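Local structure of L-cysteine S-thiosulfotransferase subunit SoxA (Paracoccus denitrificans, 2C1D) at residues Lys106-Val118 against Trp127-Ile141. The protein forms, with SoxX, a heme cytochrome complex that couples thiosulfate to a cysteine of the sulfur carrier SoxYZ, passing the electrons to cytochrome c. Numbering follows the deposited sequence.
Sequences KLMIMEDYVNACV and WGVTSDNMKDMLSLI. With HEC (heme c), chain I.
Met110 and Leu138 lie alongside each other, pointing opposite ways, with Met110 CG 3.6 Å from Leu138 CD2; the bent Met110 chain carries CE on to Ile141 CG2. On the next residue, Glu111 runs at about a right angle to Met134, its CG 3.9 Å from Met134 CG, while its carboxylate carbon CD lies 3.5 Å from Leu138 CD1; a water bridges Glu111 OE2 to Val129 O. Tyr113 turns to the heme, with propionate carbon CAA over one ring face and Met108 CB over the other. Val114 is a knob in the hole formed by Met134, Met137, Leu138 and Ile141: CG1, anti to the backbone N (chi1 173°), meets Met134 SD at 3.8 Å, leaving CG2 to Leu138 and Ile141. Asn115 grips the Trp127 backbone twice: OD1 accepts a bent bond from Trp127 N, tilted out of its carbonyl plane, while ND2 donates almost straight (170°) to a lone pair of Trp127 O, 2.9 Å away. A leucine here would probably leave both backbone groups without their mate and let the loop before helix 132-141 shift. Cys117 SG is an axial ligand of the heme, 2.2 Å from FE, with His84 as the other. Val118 CG2 makes a CH-pi contact over the six-membered ring of Trp127, whose other face takes Asn133 CB. Helices 110-118 and 132-141 cross at 112° within this cytochrome c domain; helix 59-70 packs against Met137 and Leu140, helices 218-223 and 239-251 reach Ile109, and strand 107-108 pairs antiparallel with 99-100.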
loop_
_atom_site.group_PDB
_atom_site.type_symbol
_atom_site.label_atom_id
_atom_site.label_comp_id
_atom_site.label_asym_id
_atom_site.label_seq_id
_atom_site.Cartn_x
_atom_site.Cartn_y
_atom_site.Cartn_z
ATOM N N LYS A 106 5.712 20.820 -16.219
ATOM C CA LYS A 106 6.225 19.921 -15.177
ATOM C C LYS A 106 5.097 19.071 -14.576
ATOM O O LYS A 106 3.975 19.557 -14.381
ATOM C CB LYS A 106 6.887 20.719 -14.059
ATOM C CG LYS A 106 7.992 21.655 -14.539
ATOM C CD LYS A 106 8.923 22.062 -13.420
ATOM C CE LYS A 106 8.692 23.443 -12.884
ATOM N NZ LYS A 106 10.045 24.120 -12.645
ATOM N N LEU A 107 5.387 17.800 -14.279
ATOM C CA LEU A 107 4.489 16.998 -13.436
ATOM C C LEU A 107 4.400 17.614 -12.029
ATOM O O LEU A 107 5.414 17.839 -11.376
ATOM C CB LEU A 107 4.934 15.548 -13.319
ATOM C CG LEU A 107 3.965 14.616 -12.558
ATOM C CD1 LEU A 107 2.620 14.582 -13.250
ATOM C CD2 LEU A 107 4.513 13.184 -12.433
ATOM N N MET A 108 3.177 17.854 -11.564
ATOM C CA MET A 108 2.947 18.407 -10.245
ATOM C C MET A 108 2.030 17.479 -9.452
ATOM O O MET A 108 1.018 17.044 -9.972
ATOM C CB MET A 108 2.302 19.792 -10.353
ATOM C CG MET A 108 3.072 20.783 -11.215
ATOM S SD MET A 108 4.513 21.386 -10.390
ATOM C CE MET A 108 3.904 22.710 -9.338
ATOM N N ILE A 109 2.437 17.147 -8.228
ATOM C CA ILE A 109 1.518 16.675 -7.202
ATOM C C ILE A 109 1.144 17.908 -6.419
ATOM O O ILE A 109 1.751 18.958 -6.591
ATOM C CB ILE A 109 2.132 15.570 -6.291
ATOM C CG1 ILE A 109 3.352 16.075 -5.507
ATOM C CG2 ILE A 109 2.501 14.380 -7.137
ATOM C CD1 ILE A 109 4.015 15.044 -4.612
ATOM N N MET A 110 0.150 17.789 -5.559
ATOM C CA MET A 110 -0.431 18.943 -4.920
ATOM C C MET A 110 0.598 19.627 -4.064
ATOM O O MET A 110 0.639 20.859 -4.004
ATOM C CB MET A 110 -1.649 18.555 -4.089
ATOM C CG MET A 110 -2.498 19.762 -3.635
ATOM S SD MET A 110 -3.308 20.573 -5.027
ATOM C CE MET A 110 -4.561 19.412 -5.340
ATOM N N GLU A 111 1.441 18.821 -3.418
ATOM C CA GLU A 111 2.523 19.297 -2.578
ATOM C C GLU A 111 3.436 20.268 -3.354
ATOM O O GLU A 111 3.938 21.232 -2.785
ATOM C CB GLU A 111 3.355 18.114 -2.055
ATOM C CG GLU A 111 2.676 17.244 -1.012
ATOM C CD GLU A 111 1.907 16.071 -1.589
ATOM O OE1 GLU A 111 1.360 16.181 -2.716
ATOM O OE2 GLU A 111 1.812 15.041 -0.894
ATOM N N ASP A 112 3.655 20.009 -4.641
ATOM C CA ASP A 112 4.475 20.914 -5.441
ATOM C C ASP A 112 3.795 22.264 -5.650
ATOM O O ASP A 112 4.464 23.263 -5.630
ATOM C CB ASP A 112 4.808 20.338 -6.803
ATOM C CG ASP A 112 5.588 19.058 -6.724
ATOM O OD1 ASP A 112 6.566 18.967 -5.931
ATOM O OD2 ASP A 112 5.292 18.099 -7.467
ATOM N N TYR A 113 2.484 22.312 -5.907
ATOM C CA TYR A 113 1.838 23.628 -6.047
ATOM C C TYR A 113 1.887 24.395 -4.737
ATOM O O TYR A 113 2.175 25.589 -4.718
ATOM C CB TYR A 113 0.381 23.502 -6.493
ATOM C CG TYR A 113 0.138 23.208 -7.957
ATOM C CD1 TYR A 113 -0.756 22.211 -8.342
ATOM C CD2 TYR A 113 0.760 23.951 -8.951
ATOM C CE1 TYR A 113 -0.999 21.939 -9.670
ATOM C CE2 TYR A 113 0.519 23.704 -10.296
ATOM C CZ TYR A 113 -0.361 22.692 -10.651
ATOM O OH TYR A 113 -0.612 22.449 -11.972
ATOM N N VAL A 114 1.613 23.719 -3.628
ATOM C CA VAL A 114 1.589 24.401 -2.345
ATOM C C VAL A 114 2.993 24.972 -2.103
ATOM O O VAL A 114 3.131 26.141 -1.827
ATOM C CB VAL A 114 1.134 23.464 -1.191
ATOM C CG1 VAL A 114 1.268 24.140 0.132
ATOM C CG2 VAL A 114 -0.333 23.008 -1.411
ATOM N N ASN A 115 4.030 24.170 -2.279
ATOM C CA ASN A 115 5.382 24.679 -2.014
ATOM C C ASN A 115 5.891 25.749 -3.004
ATOM O O ASN A 115 6.775 26.569 -2.654
ATOM C CB ASN A 115 6.397 23.538 -1.880
ATOM C CG ASN A 115 6.591 23.115 -0.438
ATOM O OD1 ASN A 115 6.360 23.910 0.492
ATOM N ND2 ASN A 115 6.986 21.857 -0.236
ATOM N N ALA A 116 5.373 25.760 -4.219
ATOM C CA ALA A 116 5.745 26.836 -5.139
ATOM C C ALA A 116 5.281 28.186 -4.557
ATOM O O ALA A 116 6.035 29.170 -4.554
ATOM C CB ALA A 116 5.193 26.605 -6.548
ATOM N N CYS A 117 4.067 28.230 -4.016
ATOM C CA CYS A 117 3.574 29.466 -3.448
ATOM C C CYS A 117 4.285 29.786 -2.143
ATOM O O CYS A 117 4.750 30.911 -1.935
ATOM C CB CYS A 117 2.056 29.447 -3.309
ATOM S SG CYS A 117 1.227 29.635 -4.932
ATOM N N VAL A 118 4.407 28.786 -1.280
ATOM C CA VAL A 118 5.135 28.956 -0.011
ATOM C C VAL A 118 6.527 29.593 -0.217
ATOM O O VAL A 118 6.869 30.547 0.485
ATOM C CB VAL A 118 5.274 27.612 0.737
ATOM C CG1 VAL A 118 6.122 27.755 1.996
ATOM C CG2 VAL A 118 3.928 27.055 1.099
ATOM N N TRP A 127 7.780 23.872 2.977
ATOM C CA TRP A 127 7.169 22.952 3.948
ATOM C C TRP A 127 7.552 21.502 3.644
ATOM O O TRP A 127 7.587 21.072 2.480
ATOM C CB TRP A 127 5.642 23.089 3.973
ATOM C CG TRP A 127 5.107 24.416 4.485
ATOM C CD1 TRP A 127 5.793 25.403 5.147
ATOM C CD2 TRP A 127 3.757 24.881 4.370
ATOM N NE1 TRP A 127 4.949 26.447 5.443
ATOM C CE2 TRP A 127 3.691 26.147 4.990
ATOM C CE3 TRP A 127 2.583 24.339 3.826
ATOM C CZ2 TRP A 127 2.520 26.887 5.050
ATOM C CZ3 TRP A 127 1.410 25.076 3.891
ATOM C CH2 TRP A 127 1.384 26.332 4.490
ATOM N N GLY A 128 7.843 20.748 4.705
ATOM C CA GLY A 128 8.059 19.322 4.590
ATOM C C GLY A 128 6.836 18.724 3.934
ATOM O O GLY A 128 5.716 19.084 4.274
ATOM N N VAL A 129 7.037 17.791 3.010
ATOM C CA VAL A 129 5.913 17.188 2.290
ATOM C C VAL A 129 4.964 16.355 3.133
ATOM O O VAL A 129 3.843 16.114 2.710
ATOM C CB VAL A 129 6.367 16.379 1.043
ATOM C CG1 VAL A 129 7.174 17.279 0.126
ATOM C CG2 VAL A 129 7.154 15.146 1.425
ATOM N N THR A 130 5.400 15.917 4.322
ATOM C CA THR A 130 4.510 15.269 5.290
ATOM C C THR A 130 4.368 16.051 6.590
ATOM O O THR A 130 3.915 15.503 7.603
ATOM C CB THR A 130 4.995 13.838 5.613
ATOM O OG1 THR A 130 6.301 13.893 6.190
ATOM C CG2 THR A 130 5.199 13.065 4.362
ATOM N N SER A 131 4.751 17.321 6.559
ATOM C CA SER A 131 4.506 18.235 7.656
ATOM C C SER A 131 3.013 18.461 7.887
ATOM O O SER A 131 2.167 18.325 6.977
ATOM C CB SER A 131 5.187 19.592 7.378
ATOM O OG SER A 131 4.570 20.263 6.268
ATOM N N ASP A 132 2.693 18.853 9.107
ATOM C CA ASP A 132 1.329 19.208 9.434
ATOM C C ASP A 132 0.792 20.360 8.596
ATOM O O ASP A 132 -0.350 20.309 8.171
ATOM C CB ASP A 132 1.195 19.489 10.925
ATOM C CG ASP A 132 1.046 18.213 11.719
ATOM O OD1 ASP A 132 1.368 18.193 12.922
ATOM O OD2 ASP A 132 0.621 17.165 11.177
ATOM N N ASN A 133 1.616 21.367 8.324
ATOM C CA ASN A 133 1.180 22.468 7.466
ATOM C C ASN A 133 0.748 21.934 6.107
ATOM O O ASN A 133 -0.274 22.338 5.583
ATOM C CB ASN A 133 2.278 23.522 7.297
ATOM C CG ASN A 133 2.449 24.405 8.528
ATOM O OD1 ASN A 133 1.615 24.400 9.430
ATOM N ND2 ASN A 133 3.535 25.172 8.559
ATOM N N MET A 134 1.540 21.028 5.559
ATOM C CA MET A 134 1.251 20.410 4.265
ATOM C C MET A 134 0.034 19.489 4.260
ATOM O O MET A 134 -0.838 19.626 3.383
ATOM C CB MET A 134 2.462 19.674 3.729
ATOM C CG MET A 134 2.346 19.271 2.263
ATOM S SD MET A 134 2.119 20.580 1.075
ATOM C CE MET A 134 3.854 21.080 0.819
ATOM N N LYS A 135 -0.061 18.593 5.233
ATOM C CA LYS A 135 -1.197 17.655 5.294
ATOM C C LYS A 135 -2.522 18.397 5.535
ATOM O O LYS A 135 -3.534 18.102 4.908
ATOM C CB LYS A 135 -0.955 16.589 6.363
ATOM C CG LYS A 135 0.305 15.787 6.083
ATOM C CD LYS A 135 0.469 14.546 6.975
ATOM C CE LYS A 135 0.440 14.844 8.474
ATOM N NZ LYS A 135 0.898 13.606 9.231
ATOM N N ASP A 136 -2.511 19.407 6.401
ATOM C CA ASP A 136 -3.713 20.195 6.614
ATOM C C ASP A 136 -4.098 20.954 5.343
ATOM O O ASP A 136 -5.283 21.067 5.024
ATOM C CB ASP A 136 -3.570 21.238 7.726
ATOM C CG ASP A 136 -3.204 20.650 9.090
ATOM O OD1 ASP A 136 -3.334 19.422 9.364
ATOM O OD2 ASP A 136 -2.690 21.407 9.946
ATOM N N MET A 137 -3.112 21.535 4.661
ATOM C CA MET A 137 -3.416 22.319 3.468
ATOM C C MET A 137 -3.971 21.420 2.359
ATOM O O MET A 137 -4.953 21.771 1.718
ATOM C CB MET A 137 -2.204 23.101 2.974
ATOM C CG MET A 137 -2.587 24.245 2.015
ATOM S SD MET A 137 -3.726 25.440 2.718
ATOM C CE MET A 137 -2.598 26.238 3.913
ATOM N N LEU A 138 -3.362 20.249 2.158
ATOM C CA LEU A 138 -3.883 19.294 1.162
ATOM C C LEU A 138 -5.284 18.847 1.513
ATOM O O LEU A 138 -6.099 18.617 0.631
ATOM C CB LEU A 138 -3.028 18.045 1.068
ATOM C CG LEU A 138 -1.581 18.123 0.597
ATOM C CD1 LEU A 138 -1.148 16.841 -0.081
ATOM C CD2 LEU A 138 -1.287 19.313 -0.268
ATOM N N SER A 139 -5.551 18.705 2.802
ATOM C CA SER A 139 -6.884 18.316 3.283
ATOM C C SER A 139 -7.914 19.355 2.870
ATOM O O SER A 139 -8.940 19.022 2.262
ATOM C CB SER A 139 -6.861 18.132 4.816
ATOM O OG SER A 139 -6.069 16.994 5.168
ATOM N N LEU A 140 -7.613 20.618 3.173
ATOM C CA LEU A 140 -8.470 21.749 2.782
ATOM C C LEU A 140 -8.694 21.814 1.279
ATOM O O LEU A 140 -9.834 21.936 0.812
ATOM C CB LEU A 140 -7.874 23.080 3.265
ATOM C CG LEU A 140 -8.640 24.358 2.912
ATOM C CD1 LEU A 140 -10.006 24.395 3.601
ATOM C CD2 LEU A 140 -7.797 25.610 3.244
ATOM N N ILE A 141 -7.617 21.679 0.509
ATOM C CA ILE A 141 -7.751 21.764 -0.949
ATOM C C ILE A 141 -8.556 20.594 -1.479
ATOM O O ILE A 141 -9.419 20.754 -2.359
ATOM C CB ILE A 141 -6.346 21.882 -1.634
ATOM C CG1 ILE A 141 -5.745 23.248 -1.307
ATOM C CG2 ILE A 141 -6.464 21.653 -3.146
ATOM C CD1 ILE A 141 -4.243 23.347 -1.544
HETATM FE FE HEC I . -0.903 30.171 -4.710
HETATM C CHA HEC I . -1.073 28.737 -7.900
HETATM C CHB HEC I . -2.027 27.318 -3.375
HETATM C CHC HEC I . -0.391 31.529 -1.654
HETATM C CHD HEC I . -0.504 33.255 -6.173
HETATM N NA HEC I . -1.463 28.387 -5.508
HETATM C C1A HEC I . -1.477 27.991 -6.824
HETATM C C2A HEC I . -1.938 26.636 -6.881
HETATM C C3A HEC I . -2.198 26.248 -5.627
HETATM C C4A HEC I . -1.878 27.333 -4.731
HETATM C CMA HEC I . -2.706 24.876 -5.168
HETATM C CAA HEC I . -2.091 25.823 -8.181
HETATM C CBA HEC I . -3.298 26.372 -8.917
HETATM C CGA HEC I . -3.468 25.825 -10.326
HETATM O O1A HEC I . -2.491 25.376 -10.967
HETATM O O2A HEC I . -4.643 25.877 -10.780
HETATM N NB HEC I . -1.197 29.541 -2.834
HETATM C C1B HEC I . -1.583 28.267 -2.490
HETATM C C2B HEC I . -1.402 28.129 -1.051
HETATM C C3B HEC I . -0.958 29.296 -0.571
HETATM C C4B HEC I . -0.821 30.214 -1.693
HETATM C CMB HEC I . -1.762 26.866 -0.241
HETATM C CAB HEC I . -0.621 29.622 0.921
HETATM C CBB HEC I . 0.275 28.730 1.447
HETATM N NC HEC I . -0.538 32.083 -4.051
HETATM C C1C HEC I . -0.271 32.394 -2.737
HETATM C C2C HEC I . 0.017 33.814 -2.679
HETATM C C3C HEC I . 0.109 34.281 -3.947
HETATM C C4C HEC I . -0.330 33.204 -4.819
HETATM C CMC HEC I . 0.528 34.517 -1.400
HETATM C CAC HEC I . 0.445 35.735 -4.425
HETATM C CBC HEC I . 1.572 36.335 -3.979
HETATM N ND HEC I . -0.811 30.866 -6.729
HETATM C C1D HEC I . -0.575 32.199 -7.055
HETATM C C2D HEC I . -0.386 32.309 -8.488
HETATM C C3D HEC I . -0.537 30.899 -9.031
HETATM C C4D HEC I . -0.812 30.072 -7.868
HETATM C CMD HEC I . -0.087 33.565 -9.329
HETATM C CAD HEC I . -0.428 30.441 -10.495
HETATM C CBD HEC I . -1.775 30.549 -11.143
HETATM C CGD HEC I . -1.757 29.968 -12.555
HETATM O O1D HEC I . -2.567 30.439 -13.408
HETATM O O2D HEC I . -0.957 29.038 -12.800
HETATM O O HOH W 1 3.315 14.097 1.082
#